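Local atomic coordinates of phospholipase C-beta (PLC-beta) (Sepia officinalis, PDB entry 3QR0), a protein that belongs to the phosphoinositide-specific phospholipase C family, joining PH, EF-hand-like and C2 domains to a TIM-barrel core built from X and Y regions. Residues F393-F405 against L428-L440. Sequence-based numbering, arbitrary orientation.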
# COMPACT_ATOMS: atom_id res chain seq x y z
N PHE A 393 -6.12 24.48 -12.62
CA PHE A 393 -5.78 24.48 -11.20
C PHE A 393 -7.04 24.33 -10.33
O PHE A 393 -7.04 23.57 -9.36
CB PHE A 393 -5.04 25.77 -10.83
CG PHE A 393 -4.75 25.89 -9.36
CD1 PHE A 393 -3.58 25.37 -8.82
CD2 PHE A 393 -5.66 26.50 -8.51
CE1 PHE A 393 -3.32 25.46 -7.46
CE2 PHE A 393 -5.40 26.60 -7.14
CZ PHE A 393 -4.23 26.08 -6.62
N LYS A 394 -8.09 25.06 -10.69
CA LYS A 394 -9.37 25.01 -9.96
C LYS A 394 -9.91 23.58 -9.86
O LYS A 394 -10.32 23.15 -8.78
CB LYS A 394 -10.40 25.92 -10.64
CG LYS A 394 -11.75 26.03 -9.95
CD LYS A 394 -12.62 27.05 -10.68
CE LYS A 394 -14.03 27.12 -10.13
NZ LYS A 394 -14.75 28.31 -10.67
N ASP A 395 -9.91 22.84 -10.97
CA ASP A 395 -10.35 21.45 -10.97
C ASP A 395 -9.52 20.59 -10.01
O ASP A 395 -10.07 19.77 -9.28
CB ASP A 395 -10.30 20.84 -12.38
CG ASP A 395 -11.36 21.40 -13.31
OD1 ASP A 395 -12.30 22.08 -12.84
OD2 ASP A 395 -11.25 21.17 -14.54
N VAL A 396 -8.20 20.78 -10.01
CA VAL A 396 -7.33 20.01 -9.12
C VAL A 396 -7.66 20.25 -7.63
O VAL A 396 -7.80 19.29 -6.86
CB VAL A 396 -5.83 20.30 -9.40
CG1 VAL A 396 -4.95 19.72 -8.30
CG2 VAL A 396 -5.42 19.73 -10.76
N VAL A 397 -7.79 21.51 -7.22
CA VAL A 397 -8.03 21.78 -5.79
C VAL A 397 -9.40 21.29 -5.30
O VAL A 397 -9.52 20.85 -4.16
CB VAL A 397 -7.80 23.26 -5.39
CG1 VAL A 397 -6.30 23.60 -5.44
CG2 VAL A 397 -8.61 24.21 -6.25
N TYR A 398 -10.41 21.33 -6.15
CA TYR A 398 -11.70 20.72 -5.82
C TYR A 398 -11.60 19.19 -5.74
O TYR A 398 -12.28 18.56 -4.94
CB TYR A 398 -12.79 21.17 -6.80
CG TYR A 398 -13.38 22.51 -6.42
CD1 TYR A 398 -14.41 22.59 -5.49
CD2 TYR A 398 -12.89 23.69 -6.96
CE1 TYR A 398 -14.95 23.81 -5.11
CE2 TYR A 398 -13.43 24.93 -6.59
CZ TYR A 398 -14.46 24.97 -5.67
OH TYR A 398 -14.99 26.18 -5.29
N ALA A 399 -10.72 18.60 -6.55
CA ALA A 399 -10.40 17.17 -6.47
C ALA A 399 -9.71 16.83 -5.16
O ALA A 399 -10.08 15.87 -4.47
CB ALA A 399 -9.52 16.75 -7.65
N ILE A 400 -8.71 17.62 -4.80
CA ILE A 400 -8.00 17.46 -3.53
C ILE A 400 -8.97 17.59 -2.35
O ILE A 400 -8.95 16.78 -1.42
CB ILE A 400 -6.83 18.47 -3.39
CG1 ILE A 400 -5.72 18.14 -4.40
CG2 ILE A 400 -6.26 18.44 -1.98
CD1 ILE A 400 -4.67 19.22 -4.57
N ALA A 401 -9.84 18.60 -2.41
CA ALA A 401 -10.80 18.85 -1.34
C ALA A 401 -11.75 17.66 -1.14
O ALA A 401 -12.11 17.33 -0.02
CB ALA A 401 -11.59 20.13 -1.61
N GLU A 402 -12.12 17.00 -2.24
CA GLU A 402 -12.97 15.81 -2.17
C GLU A 402 -12.30 14.62 -1.47
O GLU A 402 -12.89 13.98 -0.61
CB GLU A 402 -13.41 15.39 -3.58
CG GLU A 402 -14.31 14.15 -3.61
CD GLU A 402 -14.53 13.58 -5.00
OE1 GLU A 402 -14.26 14.27 -6.01
OE2 GLU A 402 -14.98 12.42 -5.07
N SER A 403 -11.06 14.32 -1.86
CA SER A 403 -10.43 13.04 -1.52
C SER A 403 -9.43 13.11 -0.37
O SER A 403 -9.03 12.07 0.16
CB SER A 403 -9.75 12.48 -2.77
OG SER A 403 -10.68 12.35 -3.83
N ALA A 404 -9.05 14.32 0.04
CA ALA A 404 -7.94 14.53 0.99
C ALA A 404 -8.02 13.67 2.25
O ALA A 404 -7.00 13.14 2.69
CB ALA A 404 -7.86 16.00 1.37
N PHE A 405 -9.21 13.54 2.82
CA PHE A 405 -9.36 12.86 4.10
C PHE A 405 -10.32 11.67 4.09
O PHE A 405 -10.87 11.31 5.13
CB PHE A 405 -9.74 13.89 5.17
CG PHE A 405 -8.79 15.06 5.22
CD1 PHE A 405 -7.49 14.88 5.67
CD2 PHE A 405 -9.17 16.31 4.76
CE1 PHE A 405 -6.59 15.94 5.70
CE2 PHE A 405 -8.28 17.37 4.79
CZ PHE A 405 -6.99 17.19 5.25
N LEU A 428 -5.17 31.49 -7.68
CA LEU A 428 -4.72 30.31 -6.94
C LEU A 428 -5.19 30.38 -5.50
O LEU A 428 -5.81 29.44 -4.99
CB LEU A 428 -3.19 30.17 -6.95
CG LEU A 428 -2.44 29.96 -8.27
CD1 LEU A 428 -0.94 29.91 -8.00
CD2 LEU A 428 -2.89 28.70 -8.99
N ALA A 429 -4.89 31.50 -4.84
CA ALA A 429 -5.26 31.72 -3.44
C ALA A 429 -6.77 31.69 -3.26
O ALA A 429 -7.27 31.08 -2.31
CB ALA A 429 -4.70 33.04 -2.94
N GLN A 430 -7.49 32.34 -4.17
CA GLN A 430 -8.95 32.38 -4.12
C GLN A 430 -9.54 30.97 -4.21
O GLN A 430 -10.41 30.62 -3.40
CB GLN A 430 -9.49 33.24 -5.26
CG GLN A 430 -11.01 33.35 -5.28
CD GLN A 430 -11.53 34.15 -6.45
OE1 GLN A 430 -10.88 35.09 -6.92
NE2 GLN A 430 -12.71 33.80 -6.93
N TYR A 431 -9.07 30.18 -5.16
CA TYR A 431 -9.62 28.83 -5.37
C TYR A 431 -9.23 27.86 -4.25
O TYR A 431 -10.00 26.95 -3.93
CB TYR A 431 -9.23 28.26 -6.74
CG TYR A 431 -9.68 29.10 -7.93
CD1 TYR A 431 -10.93 29.71 -7.94
CD2 TYR A 431 -8.86 29.27 -9.03
CE1 TYR A 431 -11.34 30.48 -9.02
CE2 TYR A 431 -9.26 30.03 -10.12
CZ TYR A 431 -10.50 30.63 -10.11
OH TYR A 431 -10.89 31.40 -11.18
N CYS A 432 -8.06 28.05 -3.65
CA CYS A 432 -7.70 27.30 -2.44
C CYS A 432 -8.71 27.58 -1.34
O CYS A 432 -9.23 26.66 -0.71
CB CYS A 432 -6.30 27.67 -1.94
SG CYS A 432 -4.95 26.96 -2.89
N ASN A 433 -9.00 28.86 -1.12
CA ASN A 433 -9.95 29.26 -0.09
C ASN A 433 -11.34 28.68 -0.34
O ASN A 433 -11.95 28.09 0.55
CB ASN A 433 -10.02 30.79 0.03
CG ASN A 433 -8.82 31.37 0.75
OD1 ASN A 433 -8.52 31.01 1.88
ND2 ASN A 433 -8.12 32.29 0.09
N GLU A 434 -11.82 28.83 -1.57
CA GLU A 434 -13.16 28.38 -1.93
C GLU A 434 -13.28 26.86 -1.96
O GLU A 434 -14.30 26.31 -1.54
CB GLU A 434 -13.59 28.99 -3.27
CG GLU A 434 -13.81 30.50 -3.18
CD GLU A 434 -14.09 31.16 -4.53
OE1 GLU A 434 -14.13 30.45 -5.56
OE2 GLU A 434 -14.28 32.39 -4.54
N ALA A 435 -12.24 26.17 -2.45
CA ALA A 435 -12.27 24.71 -2.54
C ALA A 435 -12.11 24.04 -1.18
O ALA A 435 -12.83 23.08 -0.87
CB ALA A 435 -11.19 24.22 -3.50
N PHE A 436 -11.18 24.54 -0.36
CA PHE A 436 -10.82 23.88 0.89
C PHE A 436 -11.61 24.35 2.10
O PHE A 436 -11.82 23.57 3.03
CB PHE A 436 -9.33 24.06 1.20
CG PHE A 436 -8.40 23.54 0.13
CD1 PHE A 436 -8.69 22.38 -0.57
CD2 PHE A 436 -7.22 24.22 -0.16
CE1 PHE A 436 -7.82 21.91 -1.55
CE2 PHE A 436 -6.35 23.74 -1.14
CZ PHE A 436 -6.65 22.60 -1.83
N GLY A 437 -12.03 25.62 2.10
CA GLY A 437 -12.73 26.21 3.24
C GLY A 437 -12.00 26.00 4.56
O GLY A 437 -10.83 26.36 4.69
N GLU A 438 -12.70 25.40 5.52
CA GLU A 438 -12.17 25.15 6.87
C GLU A 438 -10.93 24.24 6.90
O GLU A 438 -10.12 24.33 7.83
CB GLU A 438 -13.26 24.52 7.74
CG GLU A 438 -12.95 24.54 9.23
CD GLU A 438 -14.04 23.90 10.06
OE1 GLU A 438 -14.43 22.76 9.75
OE2 GLU A 438 -14.49 24.55 11.03
N LEU A 439 -10.80 23.37 5.90
CA LEU A 439 -9.65 22.46 5.81
C LEU A 439 -8.31 23.19 5.69
O LEU A 439 -7.27 22.67 6.09
CB LEU A 439 -9.80 21.51 4.61
CG LEU A 439 -11.07 20.67 4.52
CD1 LEU A 439 -11.07 19.88 3.21
CD2 LEU A 439 -11.21 19.76 5.73
N LEU A 440 -8.33 24.39 5.11
CA LEU A 440 -7.11 25.14 4.87
C LEU A 440 -6.54 25.72 6.16
O LEU A 440 -7.23 26.46 6.87
CB LEU A 440 -7.39 26.27 3.88
CG LEU A 440 -6.18 27.06 3.38
CD1 LEU A 440 -5.17 26.15 2.69
CD2 LEU A 440 -6.66 28.16 2.43
O HOH W 1 -14.19 28.30 -6.72
O HOH W 2 -17.01 26.03 -3.57
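Leu428 sets CD2 over the centre of the Phe393 ring, 3.3 Å from its centroid, a CH-pi contact. Cys432 SG meets the edge of the same ring, 3.9 Å from Phe393 CZ. Ala435 repeats the face contact further along, with CB 3.8 Å from the centroid of the Tyr398 ring. The Tyr398 side chain starts away from the other helix, but its ring lies back across Ala435. Water 1 is hydrogen-bonded to Tyr398 OH. The extended Lys394 chain runs over one face of the Tyr431 ring, CD lying toward the rim. Tyr431 OH is hydrogen-bonded to Glu378, outside the two segments. Between the helices, the Val397 rotamer (chi1 -70°) splits the branches, pointing CG1 at Phe436 CZ and CG2 at Ala435 CB, 3.8 Å away. Ala401 CB touches the Phe436 ring edge at CD1. Gly437, with positive phi, is the first residue to leave the helical conformation; beyond it Leu439 CD2 reaches Phe405 CE2 at 3.9 Å. The axes of 393-403 and 428-436 come within 8.7 Å and cross at -29°, running the same general way. Both belong to the X region of the TIM barrel. Phe393 and Ile400 rest on strand 366-372, while Phe436 and Leu439 rest on strand 466-469.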